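Local atomic coordinates of interleukin-20 receptor subunit beta (Homo sapiens, PDB entry 6DF3), a protein that pairs with IL20RA or IL22RA1 to form cell-surface receptors, the first for the cytokines IL-19, IL-20 and IL-24, the second for IL-20 and IL-24. Residues E35-E39 and Y40-Y44; L43-S46 and H47-I50; I50-S53 and W54-L57. The protein carries 1 engineered substitution. All coordinates share one frame; numbering follows the deposited sequence.

Contact 1. Residues E35-E39 and Y40-Y44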
ATOM      1  N   GLU C  35     -22.386  -2.361 -13.509  1.00 51.34           N
ATOM      2  CA  GLU C  35     -21.512  -3.471 -13.140  1.00 50.76           C
ATOM      3  C   GLU C  35     -20.265  -3.484 -14.018  1.00 48.09           C
ATOM      4  O   GLU C  35     -20.289  -2.875 -15.072  1.00 48.52           O
ATOM      5  CB  GLU C  35     -22.248  -4.769 -13.288  1.00 52.38           C
ATOM      6  CG  GLU C  35     -23.370  -4.864 -12.287  1.00 55.32           C
ATOM      7  CD  GLU C  35     -24.102  -6.195 -12.367  1.00 61.97           C
ATOM      8  OE1 GLU C  35     -23.937  -6.922 -13.376  1.00 61.98           O
ATOM      9  OE2 GLU C  35     -24.880  -6.496 -11.419  1.00 72.46           O
ATOM     10  N   TYR C  36     -19.191  -4.162 -13.573  1.00 46.24           N
ATOM     11  CA  TYR C  36     -17.902  -4.170 -14.305  1.00 42.28           C
ATOM     12  C   TYR C  36     -17.245  -5.511 -14.238  1.00 43.97           C
ATOM     13  O   TYR C  36     -17.628  -6.361 -13.411  1.00 45.71           O
ATOM     14  CB  TYR C  36     -16.946  -3.136 -13.699  1.00 44.15           C
ATOM     15  CG  TYR C  36     -16.454  -3.431 -12.265  1.00 40.99           C
ATOM     16  CD1 TYR C  36     -17.195  -3.100 -11.191  1.00 48.18           C
ATOM     17  CD2 TYR C  36     -15.248  -4.079 -12.034  1.00 44.39           C
ATOM     18  CE1 TYR C  36     -16.762  -3.339  -9.873  1.00 47.57           C
ATOM     19  CE2 TYR C  36     -14.787  -4.371 -10.743  1.00 42.92           C
ATOM     20  CZ  TYR C  36     -15.551  -3.985  -9.668  1.00 45.62           C
ATOM     21  OH  TYR C  36     -15.171  -4.304  -8.406  1.00 45.73           O
ATOM     22  N   GLN C  37     -16.317  -5.714 -15.150  1.00 44.06           N
ATOM     23  CA  GLN C  37     -15.346  -6.793 -15.145  1.00 44.97           C
ATOM     24  C   GLN C  37     -13.996  -6.195 -15.449  1.00 45.12           C
ATOM     25  O   GLN C  37     -13.861  -5.357 -16.367  1.00 42.33           O
ATOM     26  CB  GLN C  37     -15.545  -7.708 -16.361  1.00 46.81           C
ATOM     27  CG  GLN C  37     -16.857  -8.414 -16.337  1.00 51.76           C
ATOM     28  CD  GLN C  37     -17.003  -9.450 -17.441  1.00 49.89           C
ATOM     29  OE1 GLN C  37     -16.647  -9.181 -18.583  1.00 50.48           O
ATOM     30  NE2 GLN C  37     -17.592 -10.575 -17.123  1.00 48.15           N
ATOM     31  N   GLY C  38     -12.984  -6.604 -14.714  1.00 43.53           N
ATOM     32  CA  GLY C  38     -11.605  -6.300 -15.133  1.00 42.83           C
ATOM     33  C   GLY C  38     -11.265  -7.298 -16.195  1.00 43.99           C
ATOM     34  O   GLY C  38     -12.054  -8.202 -16.486  1.00 41.86           O
ATOM     35  N   GLU C  39     -10.100  -7.146 -16.771  1.00 44.62           N
ATOM     36  CA  GLU C  39      -9.577  -8.101 -17.722  1.00 46.31           C
ATOM     37  C   GLU C  39      -9.468  -9.531 -17.160  1.00 48.20           C
ATOM     38  O   GLU C  39      -9.585 -10.498 -17.909  1.00 46.39           O
ATOM     39  CB  GLU C  39      -8.195  -7.655 -18.166  1.00 48.61           C
ATOM     40  CG  GLU C  39      -7.663  -8.487 -19.295  1.00 52.26           C
ATOM     41  CD  GLU C  39      -6.252  -8.079 -19.766  1.00 57.07           C
ATOM     42  OE1 GLU C  39      -5.494  -7.387 -19.026  1.00 57.77           O
ATOM     43  OE2 GLU C  39      -5.916  -8.435 -20.926  1.00 66.00           O
ATOM     44  N   TYR C  40      -9.114  -9.678 -15.880  1.00 42.36           N
ATOM     45  CA  TYR C  40      -9.133 -10.954 -15.328  1.00 42.08           C
ATOM     46  C   TYR C  40     -10.541 -11.614 -15.609  1.00 43.87           C
ATOM     47  O   TYR C  40     -10.622 -12.703 -16.176  1.00 43.47           O
ATOM     48  CB  TYR C  40      -8.908 -10.948 -13.821  1.00 41.21           C
ATOM     49  CG  TYR C  40      -9.032 -12.360 -13.252  1.00 40.95           C
ATOM     50  CD1 TYR C  40      -8.123 -13.352 -13.585  1.00 42.91           C
ATOM     51  CD2 TYR C  40     -10.091 -12.713 -12.470  1.00 43.06           C
ATOM     52  CE1 TYR C  40      -8.204 -14.651 -13.078  1.00 43.45           C
ATOM     53  CE2 TYR C  40     -10.222 -14.028 -11.970  1.00 45.58           C
ATOM     54  CZ  TYR C  40      -9.289 -14.984 -12.302  1.00 44.85           C
ATOM     55  OH  TYR C  40      -9.427 -16.213 -11.786  1.00 47.27           O
ATOM     56  N   GLU C  41     -11.622 -10.959 -15.201  1.00 42.56           N
ATOM     57  CA  GLU C  41     -12.917 -11.583 -15.273  1.00 45.76           C
ATOM     58  C   GLU C  41     -13.325 -11.813 -16.750  1.00 50.86           C
ATOM     59  O   GLU C  41     -13.822 -12.871 -17.135  1.00 50.13           O
ATOM     60  CB  GLU C  41     -13.924 -10.785 -14.497  1.00 45.46           C
ATOM     61  CG  GLU C  41     -13.681 -10.806 -12.971  1.00 44.14           C
ATOM     62  CD  GLU C  41     -12.700  -9.774 -12.427  1.00 43.16           C
ATOM     63  OE1 GLU C  41     -12.168  -8.939 -13.211  1.00 45.05           O
ATOM     64  OE2 GLU C  41     -12.341  -9.910 -11.254  1.00 43.52           O
ATOM     65  N   SER C  42     -12.970 -10.838 -17.570  1.00 50.73           N
ATOM     66  CA  SER C  42     -13.156 -10.834 -18.978  1.00 53.09           C
ATOM     67  C   SER C  42     -12.572 -12.099 -19.629  1.00 55.73           C
ATOM     68  O   SER C  42     -13.238 -12.741 -20.404  1.00 54.59           O
ATOM     69  CB  SER C  42     -12.493  -9.593 -19.542  1.00 54.30           C
ATOM     70  OG  SER C  42     -13.133  -9.259 -20.719  1.00 59.89           O
ATOM     71  N   LEU C  43     -11.344 -12.448 -19.287  1.00 55.64           N
ATOM     72  CA  LEU C  43     -10.644 -13.633 -19.813  1.00 55.95           C
ATOM     73  C   LEU C  43     -10.840 -14.970 -19.067  1.00 53.83           C
ATOM     74  O   LEU C  43     -10.655 -15.997 -19.658  1.00 57.04           O
ATOM     75  CB  LEU C  43      -9.128 -13.381 -19.826  1.00 57.58           C
ATOM     76  CG  LEU C  43      -8.601 -12.294 -20.745  1.00 61.75           C
ATOM     77  CD1 LEU C  43      -7.157 -11.960 -20.437  1.00 59.44           C
ATOM     78  CD2 LEU C  43      -8.711 -12.714 -22.221  1.00 63.96           C
ATOM     79  N   TYR C  44     -11.117 -14.991 -17.781  1.00 48.59           N
ATOM     80  CA  TYR C  44     -11.075 -16.255 -17.080  1.00 50.67           C
ATOM     81  C   TYR C  44     -12.446 -16.612 -16.477  1.00 52.79           C
ATOM     82  O   TYR C  44     -12.630 -17.737 -16.108  1.00 55.74           O
ATOM     83  CB  TYR C  44     -10.018 -16.237 -15.929  1.00 52.78           C
ATOM     84  CG  TYR C  44      -8.497 -16.210 -16.263  1.00 51.51           C
ATOM     85  CD1 TYR C  44      -7.868 -15.024 -16.621  1.00 54.62           C
ATOM     86  CD2 TYR C  44      -7.710 -17.325 -16.140  1.00 57.12           C
ATOM     87  CE1 TYR C  44      -6.507 -14.963 -16.916  1.00 54.75           C
ATOM     88  CE2 TYR C  44      -6.339 -17.275 -16.459  1.00 60.74           C
ATOM     89  CZ  TYR C  44      -5.755 -16.060 -16.830  1.00 56.57           C
ATOM     90  OH  TYR C  44      -4.383 -15.911 -17.080  1.00 64.23           O
TER

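Contact 2. Residues L43-S46 and H47-I50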
ATOM      1  N   LEU C  43     -11.344 -12.448 -19.287  1.00 55.64           N
ATOM      2  CA  LEU C  43     -10.644 -13.633 -19.813  1.00 55.95           C
ATOM      3  C   LEU C  43     -10.840 -14.970 -19.067  1.00 53.83           C
ATOM      4  O   LEU C  43     -10.655 -15.997 -19.658  1.00 57.04           O
ATOM      5  CB  LEU C  43      -9.128 -13.381 -19.826  1.00 57.58           C
ATOM      6  CG  LEU C  43      -8.601 -12.294 -20.745  1.00 61.75           C
ATOM      7  CD1 LEU C  43      -7.157 -11.960 -20.437  1.00 59.44           C
ATOM      8  CD2 LEU C  43      -8.711 -12.714 -22.221  1.00 63.96           C
ATOM      9  N   TYR C  44     -11.117 -14.991 -17.781  1.00 48.59           N
ATOM     10  CA  TYR C  44     -11.075 -16.255 -17.080  1.00 50.67           C
ATOM     11  C   TYR C  44     -12.446 -16.612 -16.477  1.00 52.79           C
ATOM     12  O   TYR C  44     -12.630 -17.737 -16.108  1.00 55.74           O
ATOM     13  CB  TYR C  44     -10.018 -16.237 -15.929  1.00 52.78           C
ATOM     14  CG  TYR C  44      -8.497 -16.210 -16.263  1.00 51.51           C
ATOM     15  CD1 TYR C  44      -7.868 -15.024 -16.621  1.00 54.62           C
ATOM     16  CD2 TYR C  44      -7.710 -17.325 -16.140  1.00 57.12           C
ATOM     17  CE1 TYR C  44      -6.507 -14.963 -16.916  1.00 54.75           C
ATOM     18  CE2 TYR C  44      -6.339 -17.275 -16.459  1.00 60.74           C
ATOM     19  CZ  TYR C  44      -5.755 -16.060 -16.830  1.00 56.57           C
ATOM     20  OH  TYR C  44      -4.383 -15.911 -17.080  1.00 64.23           O
ATOM     21  N   THR C  45     -13.355 -15.642 -16.294  1.00 50.73           N
ATOM     22  CA  THR C  45     -14.642 -15.842 -15.640  1.00 49.29           C
ATOM     23  C   THR C  45     -15.627 -14.882 -16.345  1.00 49.13           C
ATOM     24  O   THR C  45     -16.227 -13.983 -15.716  1.00 47.52           O
ATOM     25  CB  THR C  45     -14.611 -15.604 -14.087  1.00 54.19           C
ATOM     26  OG1 THR C  45     -14.267 -14.249 -13.693  1.00 50.06           O
ATOM     27  CG2 THR C  45     -13.667 -16.495 -13.437  1.00 58.94           C
ATOM     28  N   SER C  46     -15.779 -15.047 -17.664  1.00 49.38           N
ATOM     29  CA  SER C  46     -16.452 -14.044 -18.476  1.00 49.79           C
ATOM     30  C   SER C  46     -17.927 -13.856 -18.160  1.00 51.83           C
ATOM     31  O   SER C  46     -18.521 -12.831 -18.522  1.00 52.00           O
ATOM     32  CB  SER C  46     -16.239 -14.319 -19.968  1.00 54.77           C
ATOM     33  OG  SER C  46     -16.756 -15.596 -20.382  1.00 58.10           O
ATOM     34  N   HIS C  47     -18.488 -14.783 -17.390  1.00 51.98           N
ATOM     35  CA  HIS C  47     -19.879 -14.729 -17.022  1.00 53.66           C
ATOM     36  C   HIS C  47     -20.117 -13.967 -15.743  1.00 53.73           C
ATOM     37  O   HIS C  47     -21.267 -13.831 -15.270  1.00 59.08           O
ATOM     38  CB  HIS C  47     -20.413 -16.181 -16.971  1.00 54.88           C
ATOM     39  CG  HIS C  47     -19.740 -17.022 -15.917  1.00 56.95           C
ATOM     40  ND1 HIS C  47     -18.415 -17.423 -16.018  1.00 56.60           N
ATOM     41  CD2 HIS C  47     -20.177 -17.457 -14.708  1.00 54.11           C
ATOM     42  CE1 HIS C  47     -18.085 -18.098 -14.935  1.00 56.03           C
ATOM     43  NE2 HIS C  47     -19.141 -18.161 -14.135  1.00 53.96           N
ATOM     44  N   ILE C  48     -19.079 -13.417 -15.148  1.00 54.86           N
ATOM     45  CA  ILE C  48     -19.244 -12.804 -13.817  1.00 52.27           C
ATOM     46  C   ILE C  48     -19.022 -11.297 -13.944  1.00 51.59           C
ATOM     47  O   ILE C  48     -17.926 -10.878 -14.364  1.00 49.47           O
ATOM     48  CB  ILE C  48     -18.237 -13.368 -12.799  1.00 54.57           C
ATOM     49  CG1 ILE C  48     -18.542 -14.835 -12.521  1.00 60.02           C
ATOM     50  CG2 ILE C  48     -18.230 -12.514 -11.523  1.00 56.87           C
ATOM     51  CD1 ILE C  48     -17.570 -15.566 -11.599  1.00 61.18           C
ATOM     52  N   TRP C  49     -20.030 -10.534 -13.510  1.00 49.93           N
ATOM     53  CA  TRP C  49     -19.981  -9.105 -13.405  1.00 47.88           C
ATOM     54  C   TRP C  49     -20.091  -8.721 -11.960  1.00 46.88           C
ATOM     55  O   TRP C  49     -20.826  -9.346 -11.132  1.00 49.31           O
ATOM     56  CB  TRP C  49     -21.133  -8.509 -14.245  1.00 52.64           C
ATOM     57  CG  TRP C  49     -20.964  -8.773 -15.753  1.00 49.94           C
ATOM     58  CD1 TRP C  49     -21.248  -9.927 -16.404  1.00 50.70           C
ATOM     59  CD2 TRP C  49     -20.435  -7.874 -16.740  1.00 48.30           C
ATOM     60  NE1 TRP C  49     -20.900  -9.805 -17.738  1.00 51.04           N
ATOM     61  CE2 TRP C  49     -20.406  -8.566 -17.968  1.00 47.92           C
ATOM     62  CE3 TRP C  49     -19.983  -6.547 -16.705  1.00 48.83           C
ATOM     63  CZ2 TRP C  49     -20.006  -7.972 -19.151  1.00 50.95           C
ATOM     64  CZ3 TRP C  49     -19.514  -5.961 -17.887  1.00 47.46           C
ATOM     65  CH2 TRP C  49     -19.541  -6.672 -19.095  1.00 46.97           C
ATOM     66  N   ILE C  50     -19.347  -7.693 -11.596  1.00 45.94           N
ATOM     67  CA  ILE C  50     -19.284  -7.265 -10.209  1.00 47.73           C
ATOM     68  C   ILE C  50     -20.041  -5.940 -10.012  1.00 49.25           C
ATOM     69  O   ILE C  50     -19.888  -4.999 -10.788  1.00 47.45           O
ATOM     70  CB  ILE C  50     -17.806  -7.054  -9.845  1.00 50.15           C
ATOM     71  CG1 ILE C  50     -17.057  -8.326 -10.188  1.00 51.21           C
ATOM     72  CG2 ILE C  50     -17.639  -6.578  -8.402  1.00 50.17           C
ATOM     73  CD1 ILE C  50     -15.589  -8.100 -10.239  1.00 51.80           C
TER

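Contact 3. Residues I50-S53 and W54-L57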
ATOM      1  N   ILE C  50     -19.347  -7.693 -11.596  1.00 45.94           N
ATOM      2  CA  ILE C  50     -19.284  -7.265 -10.209  1.00 47.73           C
ATOM      3  C   ILE C  50     -20.041  -5.940 -10.012  1.00 49.25           C
ATOM      4  O   ILE C  50     -19.888  -4.999 -10.788  1.00 47.45           O
ATOM      5  CB  ILE C  50     -17.806  -7.054  -9.845  1.00 50.15           C
ATOM      6  CG1 ILE C  50     -17.057  -8.326 -10.188  1.00 51.21           C
ATOM      7  CG2 ILE C  50     -17.639  -6.578  -8.402  1.00 50.17           C
ATOM      8  CD1 ILE C  50     -15.589  -8.100 -10.239  1.00 51.80           C
ATOM      9  N   PRO C  51     -20.813  -5.837  -8.925  1.00 54.09           N
ATOM     10  CA  PRO C  51     -21.484  -4.568  -8.662  1.00 54.43           C
ATOM     11  C   PRO C  51     -20.539  -3.444  -8.394  1.00 54.08           C
ATOM     12  O   PRO C  51     -19.573  -3.616  -7.667  1.00 54.37           O
ATOM     13  CB  PRO C  51     -22.297  -4.845  -7.358  1.00 56.41           C
ATOM     14  CG  PRO C  51     -22.519  -6.318  -7.382  1.00 57.33           C
ATOM     15  CD  PRO C  51     -21.333  -6.929  -8.070  1.00 54.01           C
ATOM     16  N   SER C  52     -20.855  -2.293  -8.958  1.00 55.19           N
ATOM     17  CA  SER C  52     -20.138  -1.081  -8.744  1.00 57.02           C
ATOM     18  C   SER C  52     -20.199  -0.679  -7.270  1.00 61.50           C
ATOM     19  O   SER C  52     -21.164  -0.955  -6.580  1.00 56.71           O
ATOM     20  CB  SER C  52     -20.824   0.006  -9.566  1.00 66.00           C
ATOM     21  OG  SER C  52     -20.065   1.204  -9.470  1.00 78.90           O
ATOM     22  N   SER C  53     -19.174   0.015  -6.797  1.00 61.45           N
ATOM     23  CA  SER C  53     -19.135   0.440  -5.390  1.00 67.40           C
ATOM     24  C   SER C  53     -20.279   1.429  -5.072  1.00 71.01           C
ATOM     25  O   SER C  53     -21.066   1.204  -4.160  1.00 74.87           O
ATOM     26  CB  SER C  53     -17.765   1.040  -5.060  1.00 66.36           C
ATOM     27  OG  SER C  53     -16.739   0.038  -4.968  1.00 65.02           O
ATOM     28  N   TRP C  54     -20.425   2.468  -5.886  1.00 69.82           N
ATOM     29  CA  TRP C  54     -21.377   3.560  -5.590  1.00 72.84           C
ATOM     30  C   TRP C  54     -22.586   3.667  -6.484  1.00 74.10           C
ATOM     31  O   TRP C  54     -23.334   4.656  -6.355  1.00 77.84           O
ATOM     32  CB  TRP C  54     -20.653   4.896  -5.594  1.00 70.47           C
ATOM     33  CG  TRP C  54     -19.501   4.872  -4.713  1.00 71.79           C
ATOM     34  CD1 TRP C  54     -18.211   5.045  -5.069  1.00 71.78           C
ATOM     35  CD2 TRP C  54     -19.508   4.608  -3.304  1.00 77.92           C
ATOM     36  NE1 TRP C  54     -17.402   4.939  -3.964  1.00 75.20           N
ATOM     37  CE2 TRP C  54     -18.169   4.675  -2.865  1.00 76.32           C
ATOM     38  CE3 TRP C  54     -20.522   4.310  -2.366  1.00 80.22           C
ATOM     39  CZ2 TRP C  54     -17.797   4.469  -1.521  1.00 81.34           C
ATOM     40  CZ3 TRP C  54     -20.165   4.117  -1.037  1.00 85.58           C
ATOM     41  CH2 TRP C  54     -18.803   4.195  -0.620  1.00 84.48           C
ATOM     42  N   CYS C  55     -22.816   2.683  -7.366  1.00 71.35           N
ATOM     43  CA  CYS C  55     -23.951   2.756  -8.315  1.00 71.37           C
ATOM     44  C   CYS C  55     -24.796   1.543  -8.498  1.00 70.08           C
ATOM     45  O   CYS C  55     -24.886   0.997  -9.575  1.00 66.68           O
ATOM     46  CB  CYS C  55     -23.460   3.203  -9.676  1.00 73.67           C
ATOM     47  SG  CYS C  55     -22.486   4.709  -9.529  1.00 84.98           S
ATOM     48  N   SER C  56     -25.500   1.180  -7.458  1.00 76.44           N
ATOM     49  CA  SER C  56     -26.590   0.254  -7.591  1.00 84.50           C
ATOM     50  C   SER C  56     -27.797   1.137  -7.273  1.00 92.23           C
ATOM     51  O   SER C  56     -27.793   1.864  -6.298  1.00101.83           O
ATOM     52  CB  SER C  56     -26.361  -0.945  -6.646  1.00 88.75           C
ATOM     53  OG  SER C  56     -25.022  -1.503  -6.829  1.00 84.73           O
ATOM     54  N   LEU C  57     -28.763   1.182  -8.178  1.00 93.74           N
ATOM     55  CA  LEU C  57     -29.919   2.060  -8.074  1.00 95.83           C
ATOM     56  C   LEU C  57     -29.631   3.603  -7.890  1.00 96.97           C
ATOM     57  O   LEU C  57     -30.511   4.326  -7.413  1.00100.88           O
ATOM     58  CB  LEU C  57     -30.895   1.474  -7.030  1.00102.75           C
ATOM     59  CG  LEU C  57     -31.600   0.129  -7.375  1.00103.75           C
ATOM     60  CD1 LEU C  57     -30.708  -1.016  -7.864  1.00100.05           C
ATOM     61  CD2 LEU C  57     -32.405  -0.362  -6.176  1.00108.66           C
TER
HETATM   62  O   HOH W   1     -18.618   3.013  -8.183  1.00 62.79           O

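Contact 1. Residues E35-E39 and Y40-Y44
Glu-41 leaves the backbone with CG beside its own N (chi1 -68°) and then bends sharply at chi2 (86°), which folds its carboxylate back over Gly-38. OE1 ends 2.9 Å from the amide N of Gly-38, a weak hydrogen bond because the N-H points well off the oxygen. OE2 makes hydrogen bonds to polar side chains of the other protein in the complex. Gln-37 and Glu-41 run antiparallel alongside one another, Gln-37 CB lying 3.9 Å from Glu-41 CB. The amide end of Gln-37 goes elsewhere: NE2 bonds to the carbonyls of both Ser-46 and Ile-48, and OE1 to Asn-76. Glu-39 runs extended and lies alongside Leu-43, its CG 3.7 Å from Leu-43 CD1. The first helical turn closes with two bonds. Ser-42 N reaches Gly-38 O at 3.0 Å, in the carbonyl plane, and Leu-43 N reaches Glu-39 O at 3.0 Å, about 31° out of the plane of the Glu-39 carbonyl. Gly-38 thus holds the N-cap position, and the weak bond between its amide and Glu-41 is half of a capping box, at the start of a short helix between strands 31-37 and 50-51 of the first fibronectin type III domain.

Contact 2. Residues L43-S46 and H47-I50
Ile-48 folds back over Thr-45, and its side chain can be followed outward from the turn. CB lies 3.6 Å from the carbonyl O of Thr-45. Next comes CG1, placed beside the backbone N by chi1 of -67°; besides nearing that same oxygen, it sits over one face of the His-47 imidazole, 3.7 Å above the plane and displaced from the ring centre. At the tip, CD1 reaches Thr-45 CB at 3.9 Å, with the two side chains crossing at a slant. Thr-45 OG1 is buried here and has no polar partner in the model. The backbone makes this approach possible: Ile-48 N donates to Thr-45 O at 3.0 Å, from above the carbonyl plane, and closes a type I beta turn through Ser-46 and His-47. The His-47 ring turns back beside the start of the turn, its ND1 3.8 Å from Thr-45 C, while NE2 hydrogen-bonds a polar side chain of the other protein. Inside the chain, the Gln-37 amide ties the turn to strand 31-37. The turn thus carries the chain from the end of helix 39-44 toward strand 50-51, which pairs with 31-37 and is the outermost strand of that sheet within the chain.

Contact 3. Residues I50-S53 and W54-L57
Ser-53 and Trp-54 supply the aromatic contact: Ser-53 CB stands over one face of the indole, 4.0 Å from the centroid of the five-membered ring and only 8° off its normal, a CH-pi contact between sequence neighbours. With CG of Trp-54 beside its backbone N (chi1 -53°), the indole comes back across the preceding peptide, and CE3 lies 3.6 Å from Ser-53 O. Asp-67 takes the indole NE1, and a basic side chain of the other protein takes Ser-53 OG, so each of these polar groups has a partner beyond the turn. The polar link between the two segments is made by water. One water donates to Ser-52 OG at 2.7 Å and accepts from Trp-54 N at 3.0 Å, spanning a bend that no direct hydrogen bond closes. Ser-52 OG is also bound to Asp-68, whose other carboxylate oxygen receives Ser-53 N; this one aspartate thereby grips two successive residues. Van der Waals contact is lighter: Cys-55 CB approaches Ser-52 OG at 3.9 Å. Backbone bonds from both Ser-52 and Cys-55 to Val-34 keep the bend against strand 31-37. The loop joins strand 50-51 to strand 62-64 in the first fibronectin type III domain, with the water bridging its bend and the Cys-55 to Cys-63 disulfide tying it covalently to strand 62-64.

Overall arrangement
The three contacts follow one another along residues 35-57: contact 2 starts on Leu-43 and Tyr-44, where contact 1 ends, and contact 3 starts on Ile-50, where contact 2 ends. Contacts 1 and 2 are close, with centres about 5 Å apart, whereas contact 3 lies about 15 Å from contact 1 and about 16 Å from contact 2, centre to centre. Strand pairing brings the ends back together, Tyr-36 O lying 2.8 Å from Ile-50 N, so contacts 1 and 3 rest on adjacent strands of one sheet. Each contact also reaches the other protein of the complex, making this part of the first fibronectin type III domain a surface that meets it.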